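Local coordinates for ADP compounds hydrolase NudE (Escherichia coli, PDB 1VHZ), which hydrolyses ADP-ribose, NADH and dinucleotides such as Ap3A and Ap2A, as a homodimeric Nudix enzyme that uses magnesium or another divalent cation, at residues A[17-20]-A[25-28]; A[31-34]-A[40-43]; A[54-57]-A[62-65]; A[78-83]-A[99-104]. One frame throughout, in Å; residues are numbered along the deposited sequence.

The four contacts fall into two pairs. Contacts 1 and 2 share strand 25-32 of the N-terminal three-stranded sheet; their centres lie 15 Å apart, and they meet in a salt bridge, Glu27 OE1 to Arg43 NE, at 3.0 Å. Contacts 3 and 4 belong to the Nudix domain, centres 8 Å apart, linked by a probable hydrogen bond from Ile54 N to Ser80 O of 2.9 Å. Contact 2 holds the adenosine of the bound ADP-ribose, whereas contact 4 holds a predicted metal ligand, about 37 Å away between centres in the same chain. Because the second subunit packs on contact 2, the working site probably combines parts of both chains.

Contact 1. Residues A[17-20]-A[25-28]; sequences TVAR and TVES
Val26 faces two residues of strand 17-20 at once, Val18 and Ala19, and its two methyl branches divide between them. CG2 of Val26 meets CG1 of Val18 at 3.8 Å, the two valines slanting across one another; CG1 of Val18 sits between its own backbone N and carbonyl carbon (chi1 82°), which turns it toward Val26, near both the CG2 and the carbonyl oxygen of that residue. The other branch, Val26 CG1, presses against Ala19 CB at 3.3 Å. That is a tight fit, made with the Val26 side chain rotated away from a staggered position, so its exact placement is less certain than the pairing itself.

The double facing is a classic beta bulge in this antiparallel hairpin. Val26 O receives a nearly straight bond from Val18 N (2.8 Å) and a weak one from Ala19 N (3.4 Å), while Val26 N returns a bond to Ala19 O at 2.8 Å. On the opposite face of the strands, Thr17, Glu27, Arg20 and Thr25 are gathered. There CG2 of Thr17 approaches OG1 of Thr25 at 4.0 Å, and a water spans Thr17 OG1 (2.6 Å) and Glu27 OE2 (2.8 Å), donating to the carboxylate. The other Glu27 oxygen is held by Arg43, on strand 38-44, and residues of the second subunit pack on Val18, Ala19 and Val26.

The chemistry is thus two-sided: a small apolar face turned to the dimer partner, and a polar face where Glu27 is tied by charge and water whereas the hydroxyl of Thr25, buried here, has no modelled partner.

Contact 2. Residues A[31-34]-A[40-43]; sequences LEFS and VYER. With APR (adenosine-5-diphosphoribose), chain C.
The adenosine pocket for ADP-ribose is built on Tyr41, whose ring lies between Leu31 of the adjoining strand and the bound base. Leu31 CD1 stands 3.8 Å above one face, displaced toward the rim, in a CH-pi contact; the adenine covers the opposite face, its C5 atom 3.4 Å above the plane. Tyr41 has CG anti to its carbonyl carbon (chi1 -79°), which turns one ring face onto the base. At the far end of the ring, Phe33 CZ comes within 3.6 Å of Tyr41 OH, and the same hydroxyl oxygen reaches C2' of the ribose at 3.3 Å. The main chain of Glu42 reads the amino and ring-nitrogen edge of adenine: its N donates to N1 at 3.0 Å, and its O accepts from N6 at 2.8 Å. Ser120 O gives the ligand a further hydrogen bond.

The Glu42 carboxylate turns elsewhere, taking hydrogen bonds from Ser21, Arg22 and Leu23 of the second subunit. Strands 25-32 and 38-44 form this hairpin, Leu31 also rests on Ile12 of strand 11-20, and Pro144 and Glu145 of the second subunit pack against Tyr41 and Phe33.

Contact 3. Residues A[54-57]-A[62-65]; sequences IVPI and LILI
Pro56 and Ile63 make the close part of this contact, the puckered proline ring and the isoleucine side chain crossing at about a right angle. CG of Pro56 lies 4.0 Å from Ile63 CB, and its CD is 3.5 Å from Ile63 O. With no N-H to offer, the proline cannot return a bond to that carbonyl, so the pair is joined one way only, Ile63 N donating to Pro56 O at 3.0 Å with the donor tilted from the carbonyl plane. Next to it, Leu62 touches two neighbours: its CD1 meets Val55 CG1 at 4.1 Å and Ile57 CG1 at 4.0 Å. Leu62 and Val55 run side by side, pointing the same way, while Ile57 slants across. With chi1 at -106° and chi2 at 19°, both off staggered values, the leucine folds so that CD1 rests against both partners; the conformation is strained or imprecisely placed.

These strands are a hairpin of the Nudix fold's central mixed sheet, which has helices packed against it. Pro56 rests on Leu98 of helix 90-102, the helix of the Nudix box, and Leu62 packs on Trp152 of strand 149-153. Val55 bonds through its backbone to Val129 and Ala131 of the parallel neighbour, strand 125-136.

Toward Ile54 and Ile65 the hairpin loosens. The two segments run antiparallel but splayed, at 133° between their directions, so the chains part beyond the Pro56-Ile63 bond. Where they diverge, a water donates to Ile63 O at 2.9 Å and, only weakly, to Ile54 O at 3.5 Å, a loose bridge between the main chains.

Contact 4. Residues A[78-83]-A[99-104]; sequences GFSKGL and KEEVGF
Ser80 and Glu101 meet through one side-chain hydrogen bond, OG donating to OE1 at 3.0 Å. The hydroxyl comes down on the carboxylate from above, 72° out of its plane, rather than at its edge. Beside this bond, Glu101 OE2 lies 3.1 Å from Lys81 O. Both are acceptors, so nothing bonds them directly, and their closeness leaves a pair of oxygens facing each other. A water completes the inner shell: it accepts from Lys81 N at 2.9 Å and lies 2.8 Å from Glu101 OE1, to which it can donate, although other acceptors compete for its protons.

Glu101 reaches over from the helix with its chain extended beyond CG, and CG anti to the carbonyl carbon (chi1 -62°) sends it toward strand 80-83. Ile65 of strand 61-69 packs on Ser80, Glu101 and Val102. On the strand, the Lys81 side chain points away and closes back on its own chain, NZ meeting a lone pair of Phe79 O at 2.8 Å in the carbonyl plane; Asn171 of helix 169-184 takes the ammonium as well. Gly103 N still bonds Lys99 O, and with positive phi Gly103 is the first to leave helical backbone angles.

Glu97 brings a second carboxylate close to that of Glu101, and both are predicted ligands of a divalent cation. Glu101 belongs to the Nudix box, residues 82-103, the loop-helix-loop motif of the family; Ser80 and Lys81 directly precede it. In related ADP-ribose pyrophosphatases a main-chain carbonyl just before the box joins such glutamates around magnesium, and Lys81 O is placed consistently with that role.

Contact 1. Residues A[17-20]-A[25-28]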
loop_
_atom_site.group_PDB
_atom_site.type_symbol
_atom_site.label_atom_id
_atom_site.label_comp_id
_atom_site.label_asym_id
_atom_site.label_seq_id
_atom_site.Cartn_x
_atom_site.Cartn_y
_atom_site.Cartn_z
ATOM N N THR A 17 12.360 -0.320 -22.100
ATOM C CA THR A 17 11.057 -0.991 -21.948
ATOM C C THR A 17 11.307 -2.454 -22.296
ATOM O O THR A 17 11.825 -2.722 -23.378
ATOM C CB THR A 17 10.007 -0.368 -22.854
ATOM O OG1 THR A 17 9.743 0.958 -22.375
ATOM C CG2 THR A 17 8.710 -1.167 -22.874
ATOM N N VAL A 18 10.965 -3.366 -21.403
ATOM C CA VAL A 18 11.276 -4.772 -21.680
ATOM C C VAL A 18 10.063 -5.660 -21.747
ATOM O O VAL A 18 10.183 -6.874 -21.963
ATOM C CB VAL A 18 12.285 -5.230 -20.601
ATOM C CG1 VAL A 18 11.592 -5.616 -19.309
ATOM C CG2 VAL A 18 13.188 -6.336 -21.096
ATOM N N ALA A 19 8.882 -5.092 -21.535
ATOM C CA ALA A 19 7.641 -5.858 -21.575
ATOM C C ALA A 19 6.456 -4.903 -21.471
ATOM O O ALA A 19 6.463 -3.957 -20.687
ATOM C CB ALA A 19 7.607 -6.935 -20.513
ATOM N N ARG A 20 5.463 -5.124 -22.329
ATOM C CA ARG A 20 4.300 -4.243 -22.328
ATOM C C ARG A 20 3.012 -4.999 -22.608
ATOM O O ARG A 20 2.917 -5.786 -23.540
ATOM C CB ARG A 20 4.523 -3.081 -23.292
ATOM C CG ARG A 20 4.653 -3.427 -24.742
ATOM C CD ARG A 20 5.821 -2.804 -25.458
ATOM N NE ARG A 20 6.061 -1.403 -25.252
ATOM C CZ ARG A 20 5.235 -0.380 -25.363
ATOM N NH1 ARG A 20 3.966 -0.557 -25.707
ATOM N NH2 ARG A 20 5.682 0.849 -25.123
ATOM N N THR A 25 3.525 -1.440 -18.416
ATOM C CA THR A 25 4.743 -1.265 -19.194
ATOM C C THR A 25 5.927 -1.360 -18.238
ATOM O O THR A 25 6.137 -0.520 -17.369
ATOM C CB THR A 25 4.786 -0.106 -20.169
ATOM O OG1 THR A 25 6.124 0.435 -20.261
ATOM C CG2 THR A 25 3.801 0.989 -19.888
ATOM N N VAL A 26 6.614 -2.502 -18.313
ATOM C CA VAL A 26 7.755 -2.768 -17.452
ATOM C C VAL A 26 9.079 -2.392 -18.097
ATOM O O VAL A 26 9.402 -2.679 -19.241
ATOM C CB VAL A 26 7.757 -4.186 -16.881
ATOM C CG1 VAL A 26 7.089 -5.169 -17.822
ATOM C CG2 VAL A 26 9.155 -4.675 -16.504
ATOM N N GLU A 27 9.859 -1.645 -17.309
ATOM C CA GLU A 27 11.156 -1.148 -17.678
ATOM C C GLU A 27 12.302 -1.811 -16.913
ATOM O O GLU A 27 12.166 -2.167 -15.747
ATOM C CB GLU A 27 11.259 0.359 -17.325
ATOM C CG GLU A 27 10.402 1.218 -18.228
ATOM C CD GLU A 27 10.476 2.676 -17.860
ATOM O OE1 GLU A 27 10.825 2.968 -16.700
ATOM O OE2 GLU A 27 10.212 3.522 -18.732
ATOM N N SER A 28 13.413 -1.947 -17.610
ATOM C CA SER A 28 14.638 -2.494 -17.019
ATOM C C SER A 28 15.527 -1.255 -16.795
ATOM O O SER A 28 15.625 -0.437 -17.715
ATOM C CB SER A 28 15.340 -3.472 -17.938
ATOM O OG SER A 28 16.066 -4.439 -17.201
HETATM O O HOH W 1 11.124 2.857 -21.244
#

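Contact 2. Residues A[31-34]-A[40-43]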
loop_
_atom_site.group_PDB
_atom_site.type_symbol
_atom_site.label_atom_id
_atom_site.label_comp_id
_atom_site.label_asym_id
_atom_site.label_seq_id
_atom_site.Cartn_x
_atom_site.Cartn_y
_atom_site.Cartn_z
ATOM N N LEU A 31 21.582 0.571 -13.117
ATOM C CA LEU A 31 21.997 1.516 -12.108
ATOM C C LEU A 31 23.442 1.343 -11.647
ATOM O O LEU A 31 23.948 0.234 -11.574
ATOM C CB LEU A 31 21.157 1.291 -10.822
ATOM C CG LEU A 31 19.721 1.797 -10.842
ATOM C CD1 LEU A 31 19.011 1.397 -9.559
ATOM C CD2 LEU A 31 19.685 3.310 -11.030
ATOM N N GLU A 32 24.018 2.463 -11.227
ATOM C CA GLU A 32 25.357 2.448 -10.680
ATOM C C GLU A 32 25.271 3.181 -9.330
ATOM O O GLU A 32 25.059 4.388 -9.330
ATOM C CB GLU A 32 26.466 3.070 -11.516
ATOM C CG GLU A 32 27.848 2.677 -10.933
ATOM C CD GLU A 32 28.972 3.225 -11.809
ATOM O OE1 GLU A 32 29.101 2.782 -12.970
ATOM O OE2 GLU A 32 29.718 4.103 -11.344
ATOM N N PHE A 33 25.392 2.406 -8.261
ATOM C CA PHE A 33 25.341 3.016 -6.937
ATOM C C PHE A 33 26.609 3.806 -6.647
ATOM O O PHE A 33 27.592 3.738 -7.370
ATOM C CB PHE A 33 25.074 1.941 -5.885
ATOM C CG PHE A 33 23.675 1.389 -6.021
ATOM C CD1 PHE A 33 23.417 0.328 -6.877
ATOM C CD2 PHE A 33 22.625 1.951 -5.311
ATOM C CE1 PHE A 33 22.133 -0.179 -7.002
ATOM C CE2 PHE A 33 21.335 1.459 -5.440
ATOM C CZ PHE A 33 21.088 0.393 -6.294
ATOM N N SER A 34 26.589 4.622 -5.604
ATOM C CA SER A 34 27.677 5.452 -5.164
ATOM C C SER A 34 28.997 4.732 -4.906
ATOM O O SER A 34 30.036 5.356 -4.999
ATOM C CB SER A 34 27.292 6.148 -3.817
ATOM O OG SER A 34 26.816 7.424 -4.258
ATOM N N VAL A 40 20.846 -4.253 -12.251
ATOM C CA VAL A 40 19.761 -4.019 -13.202
ATOM C C VAL A 40 18.441 -4.267 -12.462
ATOM O O VAL A 40 18.219 -5.373 -11.959
ATOM C CB VAL A 40 19.836 -4.963 -14.413
ATOM C CG1 VAL A 40 18.668 -4.727 -15.362
ATOM C CG2 VAL A 40 21.165 -4.777 -15.146
ATOM N N TYR A 41 17.646 -3.224 -12.299
ATOM C CA TYR A 41 16.374 -3.349 -11.597
ATOM C C TYR A 41 15.213 -3.289 -12.594
ATOM O O TYR A 41 15.368 -2.796 -13.709
ATOM C CB TYR A 41 16.172 -2.196 -10.617
ATOM C CG TYR A 41 16.883 -2.234 -9.293
ATOM C CD1 TYR A 41 16.550 -1.308 -8.302
ATOM C CD2 TYR A 41 17.870 -3.160 -9.002
ATOM C CE1 TYR A 41 17.190 -1.315 -7.073
ATOM C CE2 TYR A 41 18.524 -3.181 -7.787
ATOM C CZ TYR A 41 18.174 -2.255 -6.830
ATOM O OH TYR A 41 18.802 -2.277 -5.612
ATOM N N GLU A 42 14.053 -3.754 -12.145
ATOM C CA GLU A 42 12.870 -3.691 -13.005
ATOM C C GLU A 42 11.797 -2.888 -12.270
ATOM O O GLU A 42 11.728 -2.940 -11.044
ATOM C CB GLU A 42 12.358 -5.059 -13.386
ATOM C CG GLU A 42 13.111 -5.740 -14.509
ATOM C CD GLU A 42 12.378 -6.952 -15.047
ATOM O OE1 GLU A 42 11.378 -7.364 -14.415
ATOM O OE2 GLU A 42 12.809 -7.476 -16.091
ATOM N N ARG A 43 11.014 -2.125 -13.014
ATOM C CA ARG A 43 9.957 -1.321 -12.437
ATOM C C ARG A 43 8.881 -1.043 -13.499
ATOM O O ARG A 43 9.088 -1.222 -14.695
ATOM C CB ARG A 43 10.444 0.063 -11.938
ATOM C CG ARG A 43 10.904 0.937 -13.102
ATOM C CD ARG A 43 11.378 2.310 -12.666
ATOM N NE ARG A 43 11.659 3.147 -13.824
ATOM C CZ ARG A 43 12.357 4.266 -13.862
ATOM N NH1 ARG A 43 12.495 4.908 -15.016
ATOM N NH2 ARG A 43 12.925 4.769 -12.769
HETATM N N1 APR C . 14.145 -4.473 -9.250
HETATM C C2 APR C . 14.968 -5.553 -8.878
HETATM N N3 APR C . 15.520 -5.778 -7.685
HETATM C C4 APR C . 15.207 -4.783 -6.730
HETATM C C5 APR C . 14.402 -3.643 -6.928
HETATM C C6 APR C . 13.835 -3.485 -8.285
HETATM N N6 APR C . 13.057 -2.458 -8.632
HETATM N N7 APR C . 14.321 -2.899 -5.763
HETATM C C8 APR C . 15.063 -3.578 -4.879
HETATM N N9 APR C . 15.612 -4.713 -5.415
HETATM C "C1'" APR C . 16.568 -5.847 -4.749
HETATM C "C2'" APR C . 17.889 -5.168 -4.287
HETATM O "O2'" APR C . 18.950 -6.088 -4.450
HETATM C "C3'" APR C . 17.695 -4.864 -2.755
HETATM O "O3'" APR C . 18.707 -5.485 -1.975
HETATM O "O4'" APR C . 15.973 -6.259 -3.555
HETATM C "C4'" APR C . 16.379 -5.407 -2.373
HETATM C "C5'" APR C . 16.589 -6.276 -1.196
#

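Contact 3. Residues A[54-57]-A[62-65]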
loop_
_atom_site.group_PDB
_atom_site.type_symbol
_atom_site.label_atom_id
_atom_site.label_comp_id
_atom_site.label_asym_id
_atom_site.label_seq_id
_atom_site.Cartn_x
_atom_site.Cartn_y
_atom_site.Cartn_z
ATOM N N ILE A 54 -11.763 8.251 -1.816
ATOM C CA ILE A 54 -12.726 9.083 -1.109
ATOM C C ILE A 54 -13.399 8.365 0.046
ATOM O O ILE A 54 -13.852 7.232 -0.062
ATOM C CB ILE A 54 -13.849 9.580 -2.052
ATOM C CG1 ILE A 54 -13.260 10.125 -3.342
ATOM C CG2 ILE A 54 -14.696 10.643 -1.363
ATOM C CD1 ILE A 54 -13.064 9.083 -4.417
ATOM N N VAL A 55 -13.440 9.058 1.164
ATOM C CA VAL A 55 -14.043 8.587 2.385
ATOM C C VAL A 55 -15.249 9.473 2.726
ATOM O O VAL A 55 -15.117 10.499 3.388
ATOM C CB VAL A 55 -13.020 8.610 3.539
ATOM C CG1 VAL A 55 -13.651 8.109 4.824
ATOM C CG2 VAL A 55 -11.793 7.742 3.195
ATOM N N PRO A 56 -16.425 9.049 2.293
ATOM C CA PRO A 56 -17.665 9.748 2.537
ATOM C C PRO A 56 -18.234 9.455 3.916
ATOM O O PRO A 56 -18.238 8.317 4.393
ATOM C CB PRO A 56 -18.616 9.254 1.463
ATOM C CG PRO A 56 -17.864 8.267 0.645
ATOM C CD PRO A 56 -16.676 7.837 1.462
ATOM N N ILE A 57 -18.647 10.512 4.595
ATOM C CA ILE A 57 -19.263 10.431 5.916
ATOM C C ILE A 57 -20.650 11.078 5.836
ATOM O O ILE A 57 -20.725 12.216 5.342
ATOM C CB ILE A 57 -18.447 11.202 6.975
ATOM C CG1 ILE A 57 -17.043 10.627 7.089
ATOM C CG2 ILE A 57 -19.178 11.197 8.318
ATOM C CD1 ILE A 57 -16.065 11.348 7.961
ATOM N N LEU A 62 -19.717 5.886 7.809
ATOM C CA LEU A 62 -18.792 5.874 6.685
ATOM C C LEU A 62 -19.604 5.222 5.540
ATOM O O LEU A 62 -20.508 4.437 5.869
ATOM C CB LEU A 62 -17.652 4.912 6.986
ATOM C CG LEU A 62 -16.270 5.393 7.336
ATOM C CD1 LEU A 62 -16.213 6.826 7.795
ATOM C CD2 LEU A 62 -15.625 4.461 8.355
ATOM N N ILE A 63 -19.335 5.546 4.310
ATOM C CA ILE A 63 -19.997 4.894 3.190
ATOM C C ILE A 63 -18.899 4.040 2.506
ATOM O O ILE A 63 -17.969 4.631 1.963
ATOM C CB ILE A 63 -20.586 5.792 2.099
ATOM C CG1 ILE A 63 -21.613 6.788 2.632
ATOM C CG2 ILE A 63 -21.228 4.894 1.033
ATOM C CD1 ILE A 63 -22.773 6.159 3.370
ATOM N N LEU A 64 -18.998 2.731 2.601
ATOM C CA LEU A 64 -17.994 1.854 1.992
ATOM C C LEU A 64 -18.623 1.216 0.755
ATOM O O LEU A 64 -19.848 1.252 0.658
ATOM C CB LEU A 64 -17.651 0.691 2.919
ATOM C CG LEU A 64 -16.979 0.923 4.265
ATOM C CD1 LEU A 64 -15.614 1.559 4.098
ATOM C CD2 LEU A 64 -17.830 1.743 5.211
ATOM N N ILE A 65 -17.806 0.621 -0.111
ATOM C CA ILE A 65 -18.327 -0.068 -1.267
ATOM C C ILE A 65 -17.699 -1.466 -1.391
ATOM O O ILE A 65 -16.637 -1.721 -0.840
ATOM C CB ILE A 65 -18.119 0.676 -2.596
ATOM C CG1 ILE A 65 -16.647 1.086 -2.733
ATOM C CG2 ILE A 65 -19.023 1.901 -2.701
ATOM C CD1 ILE A 65 -16.210 1.337 -4.147
HETATM O O HOH W 2 -16.280 4.755 -0.394
#

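Contact 4. Residues A[78-83]-A[99-104]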
loop_
_atom_site.group_PDB
_atom_site.type_symbol
_atom_site.label_atom_id
_atom_site.label_comp_id
_atom_site.label_asym_id
_atom_site.label_seq_id
_atom_site.Cartn_x
_atom_site.Cartn_y
_atom_site.Cartn_z
ATOM N N GLY A 78 -14.337 -1.576 1.029
ATOM C CA GLY A 78 -13.448 -0.444 1.287
ATOM C C GLY A 78 -13.953 0.874 0.737
ATOM O O GLY A 78 -15.129 1.055 0.467
ATOM N N PHE A 79 -13.022 1.808 0.615
ATOM C CA PHE A 79 -13.314 3.142 0.141
ATOM C C PHE A 79 -13.214 3.236 -1.378
ATOM O O PHE A 79 -12.420 2.559 -2.023
ATOM C CB PHE A 79 -12.376 4.159 0.804
ATOM C CG PHE A 79 -12.427 4.084 2.311
ATOM C CD1 PHE A 79 -11.315 3.707 3.041
ATOM C CD2 PHE A 79 -13.611 4.369 2.987
ATOM C CE1 PHE A 79 -11.369 3.644 4.429
ATOM C CE2 PHE A 79 -13.671 4.300 4.365
ATOM C CZ PHE A 79 -12.548 3.941 5.095
ATOM N N SER A 80 -14.078 4.063 -1.917
ATOM C CA SER A 80 -14.142 4.328 -3.362
ATOM C C SER A 80 -12.830 4.923 -3.812
ATOM O O SER A 80 -12.196 5.745 -3.130
ATOM C CB SER A 80 -15.392 5.210 -3.568
ATOM O OG SER A 80 -15.183 6.126 -4.618
ATOM N N LYS A 81 -12.283 4.465 -4.920
ATOM C CA LYS A 81 -11.006 4.880 -5.456
ATOM C C LYS A 81 -11.090 5.063 -6.970
ATOM O O LYS A 81 -11.821 4.318 -7.635
ATOM C CB LYS A 81 -9.967 3.730 -5.234
ATOM C CG LYS A 81 -9.644 3.446 -3.795
ATOM C CD LYS A 81 -8.889 2.172 -3.511
ATOM C CE LYS A 81 -8.908 1.814 -2.027
ATOM N NZ LYS A 81 -10.106 1.023 -1.585
ATOM N N GLY A 82 -10.267 5.946 -7.503
ATOM C CA GLY A 82 -10.223 6.175 -8.947
ATOM C C GLY A 82 -8.984 7.000 -9.299
ATOM O O GLY A 82 -8.157 7.338 -8.460
ATOM N N LEU A 83 -8.871 7.348 -10.570
ATOM C CA LEU A 83 -7.773 8.136 -11.060
ATOM C C LEU A 83 -8.153 9.604 -11.229
ATOM O O LEU A 83 -9.298 9.949 -11.483
ATOM C CB LEU A 83 -7.314 7.583 -12.425
ATOM C CG LEU A 83 -6.779 6.153 -12.388
ATOM C CD1 LEU A 83 -6.436 5.679 -13.803
ATOM C CD2 LEU A 83 -5.557 6.074 -11.486
ATOM N N LYS A 99 -19.723 10.721 -7.425
ATOM C CA LYS A 99 -20.916 10.788 -8.233
ATOM C C LYS A 99 -21.057 9.538 -9.105
ATOM O O LYS A 99 -22.138 8.969 -9.147
ATOM C CB LYS A 99 -20.962 12.029 -9.130
ATOM C CG LYS A 99 -21.095 13.347 -8.410
ATOM C CD LYS A 99 -20.988 14.532 -9.380
ATOM C CE LYS A 99 -20.986 15.823 -8.533
ATOM N NZ LYS A 99 -20.539 16.975 -9.362
ATOM N N GLU A 100 -19.957 9.142 -9.743
ATOM C CA GLU A 100 -19.924 7.974 -10.585
ATOM C C GLU A 100 -20.096 6.670 -9.805
ATOM O O GLU A 100 -20.769 5.746 -10.255
ATOM C CB GLU A 100 -18.583 7.855 -11.338
ATOM C CG GLU A 100 -18.365 8.838 -12.469
ATOM C CD GLU A 100 -16.965 8.823 -13.037
ATOM O OE1 GLU A 100 -16.623 9.767 -13.781
ATOM O OE2 GLU A 100 -16.163 7.893 -12.744
ATOM N N GLU A 101 -19.499 6.576 -8.614
ATOM C CA GLU A 101 -19.575 5.294 -7.912
ATOM C C GLU A 101 -20.682 5.125 -6.911
ATOM O O GLU A 101 -21.238 4.031 -6.770
ATOM C CB GLU A 101 -18.211 5.043 -7.228
ATOM C CG GLU A 101 -17.088 4.934 -8.266
ATOM C CD GLU A 101 -15.806 4.379 -7.682
ATOM O OE1 GLU A 101 -15.803 3.904 -6.528
ATOM O OE2 GLU A 101 -14.778 4.409 -8.391
ATOM N N VAL A 102 -21.080 6.207 -6.272
ATOM C CA VAL A 102 -22.089 6.109 -5.213
ATOM C C VAL A 102 -23.291 6.970 -5.397
ATOM O O VAL A 102 -24.204 6.947 -4.564
ATOM C CB VAL A 102 -21.245 6.360 -3.936
ATOM C CG1 VAL A 102 -21.776 7.345 -2.962
ATOM C CG2 VAL A 102 -20.932 4.995 -3.315
ATOM N N GLY A 103 -23.385 7.764 -6.469
ATOM C CA GLY A 103 -24.541 8.594 -6.701
ATOM C C GLY A 103 -24.662 9.839 -5.856
ATOM O O GLY A 103 -25.742 10.440 -5.798
ATOM N N PHE A 104 -23.581 10.343 -5.271
ATOM C CA PHE A 104 -23.638 11.562 -4.487
ATOM C C PHE A 104 -22.437 12.461 -4.876
ATOM O O PHE A 104 -21.410 11.976 -5.302
ATOM C CB PHE A 104 -23.480 11.347 -2.998
ATOM C CG PHE A 104 -24.535 10.679 -2.191
ATOM C CD1 PHE A 104 -25.717 11.321 -1.863
ATOM C CD2 PHE A 104 -24.322 9.396 -1.686
ATOM C CE1 PHE A 104 -26.679 10.712 -1.084
ATOM C CE2 PHE A 104 -25.281 8.777 -0.902
ATOM C CZ PHE A 104 -26.462 9.432 -0.603
HETATM O O HOH W 3 -13.529 2.242 -6.282
#